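Local coordinates for Ketoacyl_synth_N domain-containing protein (Photorhabdus luminescens subsp. laumondii, PDB 6SMO) that probably serves as the ketosynthase-like partner subunit of a polyketide synthase, within the beta-ketoacyl synthase family, and helps line the pocket of a poly-beta-keto chain, at residues 166-171 with 245-250; 177-182 with 230-235. All coordinates share one frame; numbering follows the deposited sequence.

Contact 1 of 2, residues 166-171 with 245-250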
# COMPACT_ATOMS: atom_id res chain seq x y z
N ILE C 166 12.44 -6.27 -0.49
CA ILE C 166 13.38 -7.25 -1.11
C ILE C 166 13.20 -8.61 -0.43
O ILE C 166 13.14 -9.63 -1.14
CB ILE C 166 14.84 -6.77 -1.02
CG1 ILE C 166 15.05 -5.39 -1.67
CG2 ILE C 166 15.79 -7.80 -1.62
CD1 ILE C 166 16.31 -4.69 -1.22
N GLY C 167 13.11 -8.62 0.91
CA GLY C 167 13.04 -9.83 1.74
C GLY C 167 11.80 -10.67 1.46
O GLY C 167 11.94 -11.90 1.35
N TYR C 168 10.63 -10.02 1.36
CA TYR C 168 9.31 -10.69 1.18
C TYR C 168 9.07 -11.00 -0.30
O TYR C 168 8.23 -11.87 -0.59
CB TYR C 168 8.19 -9.86 1.81
CG TYR C 168 8.22 -9.84 3.31
CD1 TYR C 168 8.00 -11.01 4.04
CD2 TYR C 168 8.47 -8.68 4.02
CE1 TYR C 168 8.04 -11.01 5.42
CE2 TYR C 168 8.50 -8.66 5.40
CZ TYR C 168 8.28 -9.83 6.11
OH TYR C 168 8.31 -9.82 7.47
N ALA C 169 9.78 -10.31 -1.21
CA ALA C 169 9.81 -10.62 -2.66
C ALA C 169 10.56 -11.94 -2.87
O ALA C 169 10.13 -12.74 -3.73
CB ALA C 169 10.46 -9.50 -3.43
N ALA C 170 11.64 -12.17 -2.10
CA ALA C 170 12.44 -13.41 -2.10
C ALA C 170 11.60 -14.57 -1.53
O ALA C 170 11.67 -15.68 -2.10
CB ALA C 170 13.71 -13.21 -1.32
N GLU C 171 10.84 -14.31 -0.46
CA GLU C 171 9.94 -15.31 0.19
C GLU C 171 8.84 -15.75 -0.78
O GLU C 171 8.48 -16.94 -0.76
CB GLU C 171 9.33 -14.75 1.48
CG GLU C 171 10.02 -15.25 2.74
CD GLU C 171 9.81 -16.73 3.02
OE1 GLU C 171 10.79 -17.39 3.41
OE2 GLU C 171 8.68 -17.21 2.84
N THR C 245 20.75 -15.24 0.31
CA THR C 245 20.90 -16.45 1.18
C THR C 245 20.01 -16.34 2.42
O THR C 245 19.54 -17.40 2.88
CB THR C 245 22.38 -16.66 1.55
OG1 THR C 245 22.96 -15.38 1.82
CG2 THR C 245 23.16 -17.35 0.46
N GLY C 246 19.79 -15.13 2.95
CA GLY C 246 19.05 -14.92 4.21
C GLY C 246 18.38 -13.56 4.28
O GLY C 246 18.87 -12.61 3.63
N PHE C 247 17.29 -13.47 5.04
CA PHE C 247 16.52 -12.23 5.34
C PHE C 247 16.11 -12.23 6.81
O PHE C 247 15.65 -13.27 7.32
CB PHE C 247 15.30 -12.12 4.42
CG PHE C 247 14.36 -10.99 4.77
CD1 PHE C 247 14.83 -9.69 4.87
CD2 PHE C 247 13.01 -11.22 4.98
CE1 PHE C 247 13.97 -8.65 5.19
CE2 PHE C 247 12.15 -10.18 5.29
CZ PHE C 247 12.63 -8.90 5.40
N VAL C 248 16.28 -11.07 7.47
CA VAL C 248 15.97 -10.85 8.92
C VAL C 248 15.02 -9.65 9.02
O VAL C 248 15.31 -8.62 8.39
CB VAL C 248 17.27 -10.63 9.72
CG1 VAL C 248 17.01 -10.03 11.10
CG2 VAL C 248 18.07 -11.92 9.85
N ASP C 249 13.93 -9.80 9.78
CA ASP C 249 12.89 -8.75 9.99
C ASP C 249 12.31 -8.90 11.40
O ASP C 249 11.40 -9.73 11.58
CB ASP C 249 11.81 -8.83 8.91
CG ASP C 249 10.84 -7.66 8.91
OD1 ASP C 249 11.15 -6.63 9.54
OD2 ASP C 249 9.78 -7.78 8.27
N TYR C 250 12.85 -8.14 12.36
CA TYR C 250 12.44 -8.15 13.79
C TYR C 250 12.25 -6.71 14.29
O TYR C 250 12.53 -5.76 13.53
CB TYR C 250 13.47 -8.91 14.63
CG TYR C 250 13.49 -10.40 14.39
CD1 TYR C 250 12.66 -11.26 15.09
CD2 TYR C 250 14.35 -10.95 13.44
CE1 TYR C 250 12.68 -12.62 14.86
CE2 TYR C 250 14.38 -12.31 13.20
CZ TYR C 250 13.54 -13.15 13.92
OH TYR C 250 13.57 -14.50 13.68
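One face of the Phe247 ring is laid on the helix backbone at Gly167, whose CA stands almost over the middle of the ring, 3.4 Å from the Phe247 ring centroid, as a CH-pi contact. At its edge the same ring meets Tyr168 in a T-shaped pair: CE2 of Phe247 sits over the centre of the tyrosine face, the Phe247 and Tyr168 centroids are 5.3 Å apart and the planes stand at 79°. With no side chain at Gly167, the phenyl group can lie directly on the helix, and the two backbones come as near as 5.6 Å between the CA atoms of Gly167 and Phe247. The phenyl group reaches inward from the strand with CG anti to the backbone N (chi1 172°). Two residues further along, Asp249 takes the tyrosine hydroxyl: Tyr168 OH donates to Asp249 OD2 over 2.6 Å, on the anti side and 17° out of the carboxylate plane. The other oxygen, OD1, is held by Gln164, one turn earlier in the same helix, which helps fix the carboxylate's rotation. Ser183 and His204 of the neighbouring PKS_KS chain also hydrogen-bond to Tyr168 OH, and that serine reaches Asp249 OD2 as well, so this buried polar cluster lies on the subunit interface. A helix buried between strands 180-187 and 218-229 on the one hand and 242-251 and 362-369 on the other, where Phe247 touches Leu366, is characteristic of the layered alpha/beta thiolase fold of ketoacyl synthases.

Contact 2 of 2, residues 177-182 with 230-235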
# COMPACT_ATOMS: atom_id res chain seq x y z
N VAL C 177 5.34 -18.36 -5.58
CA VAL C 177 4.22 -17.44 -5.96
C VAL C 177 4.51 -16.86 -7.34
O VAL C 177 3.56 -16.72 -8.14
CB VAL C 177 4.00 -16.33 -4.91
CG1 VAL C 177 2.83 -15.43 -5.28
CG2 VAL C 177 3.82 -16.89 -3.51
N ALA C 178 5.78 -16.52 -7.61
CA ALA C 178 6.26 -15.97 -8.90
C ALA C 178 7.71 -16.41 -9.16
O ALA C 178 8.41 -16.74 -8.18
CB ALA C 178 6.14 -14.47 -8.89
N GLU C 179 8.13 -16.42 -10.43
CA GLU C 179 9.49 -16.81 -10.87
C GLU C 179 10.42 -15.58 -10.86
O GLU C 179 11.60 -15.76 -10.52
CB GLU C 179 9.47 -17.43 -12.27
CG GLU C 179 9.39 -18.94 -12.25
CD GLU C 179 8.14 -19.50 -11.60
OE1 GLU C 179 8.27 -20.25 -10.61
OE2 GLU C 179 7.04 -19.17 -12.07
N VAL C 180 9.90 -14.41 -11.24
CA VAL C 180 10.66 -13.12 -11.30
C VAL C 180 9.98 -12.12 -10.36
O VAL C 180 8.75 -12.20 -10.19
CB VAL C 180 10.75 -12.58 -12.74
CG1 VAL C 180 11.73 -11.42 -12.85
CG2 VAL C 180 11.11 -13.67 -13.73
N MET C 181 10.76 -11.20 -9.78
CA MET C 181 10.27 -10.12 -8.88
C MET C 181 11.11 -8.85 -9.08
O MET C 181 12.34 -8.92 -8.94
CB MET C 181 10.36 -10.54 -7.41
CG MET C 181 9.20 -11.40 -6.95
SD MET C 181 7.65 -10.45 -6.89
CE MET C 181 6.54 -11.69 -6.23
N LEU C 182 10.44 -7.73 -9.40
CA LEU C 182 11.05 -6.38 -9.45
C LEU C 182 10.90 -5.73 -8.06
O LEU C 182 9.93 -4.98 -7.86
CB LEU C 182 10.36 -5.54 -10.54
CG LEU C 182 10.82 -5.80 -11.97
CD1 LEU C 182 12.27 -5.40 -12.17
CD2 LEU C 182 10.60 -7.25 -12.37
N ARG C 230 16.38 -19.56 -9.05
CA ARG C 230 17.75 -19.96 -9.48
C ARG C 230 17.68 -20.80 -10.75
O ARG C 230 18.47 -20.53 -11.68
CB ARG C 230 18.46 -20.72 -8.35
CG ARG C 230 19.94 -21.00 -8.63
CD ARG C 230 20.66 -21.51 -7.40
NE ARG C 230 22.03 -21.91 -7.69
CZ ARG C 230 22.39 -23.07 -8.23
NH1 ARG C 230 23.67 -23.32 -8.45
NH2 ARG C 230 21.49 -23.98 -8.55
N GLN C 231 16.79 -21.80 -10.80
CA GLN C 231 16.63 -22.73 -11.95
C GLN C 231 16.13 -21.95 -13.17
O GLN C 231 16.59 -22.26 -14.28
CB GLN C 231 15.69 -23.88 -11.59
CG GLN C 231 16.22 -24.79 -10.49
CD GLN C 231 17.51 -25.47 -10.86
OE1 GLN C 231 18.51 -25.37 -10.16
NE2 GLN C 231 17.50 -26.17 -11.99
N HIS C 232 15.24 -20.97 -12.97
CA HIS C 232 14.70 -20.08 -14.03
C HIS C 232 15.83 -19.23 -14.63
O HIS C 232 15.80 -19.00 -15.86
CB HIS C 232 13.56 -19.19 -13.49
CG HIS C 232 12.91 -18.34 -14.53
ND1 HIS C 232 13.40 -17.09 -14.87
CD2 HIS C 232 11.82 -18.55 -15.30
CE1 HIS C 232 12.63 -16.57 -15.80
NE2 HIS C 232 11.66 -17.45 -16.09
N ALA C 233 16.78 -18.79 -13.80
CA ALA C 233 17.94 -17.96 -14.20
C ALA C 233 18.93 -18.81 -15.01
O ALA C 233 19.41 -18.32 -16.05
CB ALA C 233 18.60 -17.37 -12.98
N LEU C 234 19.22 -20.03 -14.54
CA LEU C 234 20.13 -21.01 -15.21
C LEU C 234 19.52 -21.45 -16.55
O LEU C 234 20.29 -21.71 -17.49
CB LEU C 234 20.37 -22.20 -14.29
CG LEU C 234 21.23 -21.92 -13.05
CD1 LEU C 234 21.09 -23.04 -12.03
CD2 LEU C 234 22.69 -21.73 -13.44
N GLU C 235 18.18 -21.54 -16.62
CA GLU C 235 17.42 -21.97 -17.82
C GLU C 235 17.76 -21.06 -19.01
O GLU C 235 18.16 -21.60 -20.06
CB GLU C 235 15.91 -21.95 -17.53
CG GLU C 235 15.06 -22.69 -18.55
CD GLU C 235 14.82 -21.96 -19.86
OE1 GLU C 235 14.88 -22.61 -20.92
OE2 GLU C 235 14.55 -20.74 -19.82
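Glu179 and His232 mark the nearest passage of the two backbones, with 6.9 Å between the CA atoms of Glu179 and His232. Segment 177-182 is a loop that straightens into strand 180-187 from Val180 onward, whereas 230-235 is a short helix that starts directly where strand 218-229 ends. These strands are antiparallel neighbours in the mixed sheet of this thiolase-type fold, and the backbones of Glu179 and Glu229 are still hydrogen-bonded at its end, so the contact closes the corner where one strand enters and the other turns into helix. The side chain of Glu229 receives the backbone N-H groups of Gln231 and His232 in the first turn. His232 carries the packing. Its CG is anti to the backbone N (chi1 -176°), which sends the imidazole toward Glu179 and Val180. There the aliphatic part of Glu179 covers one face: CB is 4.3 Å from the centroid of the His232 ring, 23° off the normal and displaced toward the rim, and CG approaches CD2 of His232 at 3.9 Å. From Val180, CG2 reaches CE1 of His232 at 3.9 Å, meeting the ring obliquely. The Glu179 chain bends at chi2 and leads its carboxylate away to a salt bridge with Arg95, leaving OE2 of Glu179 6.4 Å from NE2 of His232. ND1 of His232 is hydrogen-bonded to Glu228, which helps to set how the ring is turned.

How the contacts relate
The centres of the two contacts lie about 16 Å apart, and both reach the same mixed sheet. Along the chain the order is 166-171, 177-182, 230-235, 245-250, so both segments of contact 2 fall between those of contact 1. Helix 161-175 runs on into strand 180-187, and helix 230-235 precedes strand 242-251; each pair of neighbours thus supplies one segment to each contact. They also meet directly, Ala169 O packing on Met181 CG at 3.6 Å. Contact 1 joins the buried helix to a strand beside the partner subunit, whereas contact 2 closes a more peripheral corner, touched by no other protein chain of the assembly.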